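Local coordinates for protein sortase (Actinomyces oris, PDB 2XWG) that probably acts as a class C sortase, a cysteine transpeptidase that joins pilin subunits during the assembly of fimbriae on the bacterial surface, at residues 76-81 against 211-216. Sequence-based numbering, arbitrary orientation.
Sequences DPWLES and ITCTPY. With CA (calcium ion), chain F.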
loop_
_atom_site.group_PDB
_atom_site.type_symbol
_atom_site.label_atom_id
_atom_site.label_comp_id
_atom_site.label_asym_id
_atom_site.label_seq_id
_atom_site.Cartn_x
_atom_site.Cartn_y
_atom_site.Cartn_z
ATOM N N ASP A 76 12.651 3.054 3.375
ATOM C CA ASP A 76 11.924 2.011 4.109
ATOM C C ASP A 76 10.772 2.584 4.965
ATOM O O ASP A 76 10.923 3.625 5.619
ATOM C CB ASP A 76 12.891 1.215 4.984
ATOM C CG ASP A 76 12.219 0.060 5.729
ATOM O OD1 ASP A 76 11.758 -0.925 5.090
ATOM O OD2 ASP A 76 12.196 0.117 6.973
ATOM N N PRO A 77 9.614 1.905 4.960
ATOM C CA PRO A 77 8.475 2.367 5.765
ATOM C C PRO A 77 8.785 2.475 7.261
ATOM O O PRO A 77 8.161 3.285 7.936
ATOM C CB PRO A 77 7.406 1.292 5.509
ATOM C CG PRO A 77 7.758 0.731 4.160
ATOM C CD PRO A 77 9.266 0.732 4.134
ATOM N N TRP A 78 9.735 1.685 7.757
ATOM C CA TRP A 78 10.025 1.633 9.188
ATOM C C TRP A 78 11.225 2.461 9.624
ATOM O O TRP A 78 11.579 2.475 10.797
ATOM C CB TRP A 78 10.207 0.180 9.643
ATOM C CG TRP A 78 8.931 -0.616 9.562
ATOM C CD1 TRP A 78 8.042 -0.854 10.579
ATOM C CD2 TRP A 78 8.388 -1.254 8.400
ATOM N NE1 TRP A 78 6.992 -1.612 10.116
ATOM C CE2 TRP A 78 7.180 -1.872 8.787
ATOM C CE3 TRP A 78 8.810 -1.373 7.081
ATOM C CZ2 TRP A 78 6.395 -2.595 7.901
ATOM C CZ3 TRP A 78 8.028 -2.098 6.198
ATOM C CH2 TRP A 78 6.833 -2.698 6.613
ATOM N N LEU A 79 11.852 3.146 8.684
ATOM C CA LEU A 79 12.936 4.052 9.020
ATOM C C LEU A 79 12.386 5.094 9.978
ATOM O O LEU A 79 12.757 5.156 11.160
ATOM C CB LEU A 79 13.438 4.766 7.767
ATOM C CG LEU A 79 14.679 5.618 8.031
ATOM C CD1 LEU A 79 15.880 4.677 8.190
ATOM C CD2 LEU A 79 14.934 6.641 6.935
ATOM N N GLU A 80 11.487 5.906 9.440
ATOM C CA GLU A 80 10.843 6.971 10.186
ATOM C C GLU A 80 9.585 6.470 10.915
ATOM O O GLU A 80 8.798 5.690 10.372
ATOM C CB GLU A 80 10.501 8.116 9.230
ATOM C CG GLU A 80 9.982 9.354 9.928
ATOM C CD GLU A 80 10.775 9.662 11.194
ATOM O OE1 GLU A 80 11.952 9.206 11.287
ATOM O OE2 GLU A 80 10.217 10.352 12.090
ATOM N N SER A 81 9.398 6.896 12.156
ATOM C CA SER A 81 8.223 6.455 12.899
ATOM C C SER A 81 7.175 7.561 13.029
ATOM O O SER A 81 6.038 7.293 13.407
ATOM C CB SER A 81 8.613 5.943 14.287
ATOM O OG SER A 81 8.858 7.023 15.170
ATOM N N ILE A 211 3.929 -4.784 1.672
ATOM C CA ILE A 211 5.222 -4.989 2.297
ATOM C C ILE A 211 5.124 -5.167 3.799
ATOM O O ILE A 211 4.409 -4.439 4.454
ATOM C CB ILE A 211 6.162 -3.831 1.990
ATOM C CG1 ILE A 211 7.528 -4.061 2.639
ATOM C CG2 ILE A 211 5.573 -2.533 2.476
ATOM C CD1 ILE A 211 8.575 -3.043 2.209
ATOM N N THR A 212 5.843 -6.146 4.342
ATOM C CA THR A 212 5.921 -6.326 5.785
ATOM C C THR A 212 7.365 -6.599 6.219
ATOM O O THR A 212 8.272 -6.696 5.385
ATOM C CB THR A 212 5.037 -7.477 6.230
ATOM O OG1 THR A 212 5.021 -7.538 7.655
ATOM C CG2 THR A 212 5.578 -8.750 5.715
ATOM N N CYS A 213 7.594 -6.701 7.522
ATOM C CA CYS A 213 8.914 -7.051 8.021
ATOM C C CYS A 213 9.066 -8.546 8.130
ATOM O O CYS A 213 8.077 -9.267 8.274
ATOM C CB CYS A 213 9.139 -6.415 9.370
ATOM S SG CYS A 213 9.308 -4.680 9.172
ATOM N N THR A 214 10.307 -9.012 8.054
ATOM C CA THR A 214 10.601 -10.442 8.108
ATOM C C THR A 214 12.065 -10.659 8.452
ATOM O O THR A 214 12.914 -9.828 8.109
ATOM C CB THR A 214 10.270 -11.135 6.781
ATOM O OG1 THR A 214 9.947 -12.511 7.023
ATOM C CG2 THR A 214 11.434 -11.032 5.810
ATOM N N PRO A 215 12.362 -11.753 9.182
ATOM C CA PRO A 215 11.381 -12.718 9.711
ATOM C C PRO A 215 10.735 -12.236 11.013
ATOM O O PRO A 215 11.235 -11.293 11.639
ATOM C CB PRO A 215 12.230 -13.982 9.997
ATOM C CG PRO A 215 13.670 -13.607 9.684
ATOM C CD PRO A 215 13.733 -12.102 9.597
ATOM N N TYR A 216 9.634 -12.879 11.395
ATOM C CA TYR A 216 8.895 -12.561 12.610
ATOM C C TYR A 216 9.859 -12.320 13.755
ATOM O O TYR A 216 10.816 -13.051 13.906
ATOM C CB TYR A 216 7.967 -13.733 12.936
ATOM C CG TYR A 216 6.840 -13.447 13.907
ATOM C CD1 TYR A 216 7.065 -13.418 15.262
ATOM C CD2 TYR A 216 5.538 -13.232 13.455
ATOM C CE1 TYR A 216 6.046 -13.165 16.155
ATOM C CE2 TYR A 216 4.488 -12.984 14.347
ATOM C CZ TYR A 216 4.754 -12.950 15.694
ATOM O OH TYR A 216 3.738 -12.726 16.595
HETATM CA CA CA F . 7.242 5.631 8.224
HETATM O O HOH W 1 9.573 6.058 6.679
HETATM O O HOH W 2 6.745 8.429 8.388
#
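This is the lid of a class C sortase: Trp78, on the loop between helices 55-68 and 87-93, lies over Cys213, the predicted acyl-thioester cysteine near the end of strand 206-214 of the beta-barrel. Asp76-Pro77-Trp78 matches the Asp-Pro-aromatic lid motif of many class C sortases, and the ring's place over the cysteine is consistent with a closed state. Cys213 SG sits almost directly above the indole six-membered ring, 3.6 Å from its centroid and 14° off its normal, a sulfur-aromatic contact. CB of Pro77 packs on the other face, displaced from the ring centre. Ile211 O meets the ring edge, 3.7 Å from Trp78 CH2, while CG1 of Ile211, anti to its backbone N (chi1 -179°), reaches CZ3. The indole also meets the ring of His151, the predicted proton donor/acceptor. An alanine in place of Trp78 would probably leave the Cys213 sulfur without its aromatic cover and open the cleft beside His151. Asp76 salt-bridges Arg222, and its OD2 accepts the Trp78 N-H from above the carboxylate plane (N to OD2 3.0 Å), an Asx turn. Behind the loop, a calcium ion is bound by Pro77 O (2.5 Å), Glu80 O (2.6 Å), Thr120 OG1 and two waters.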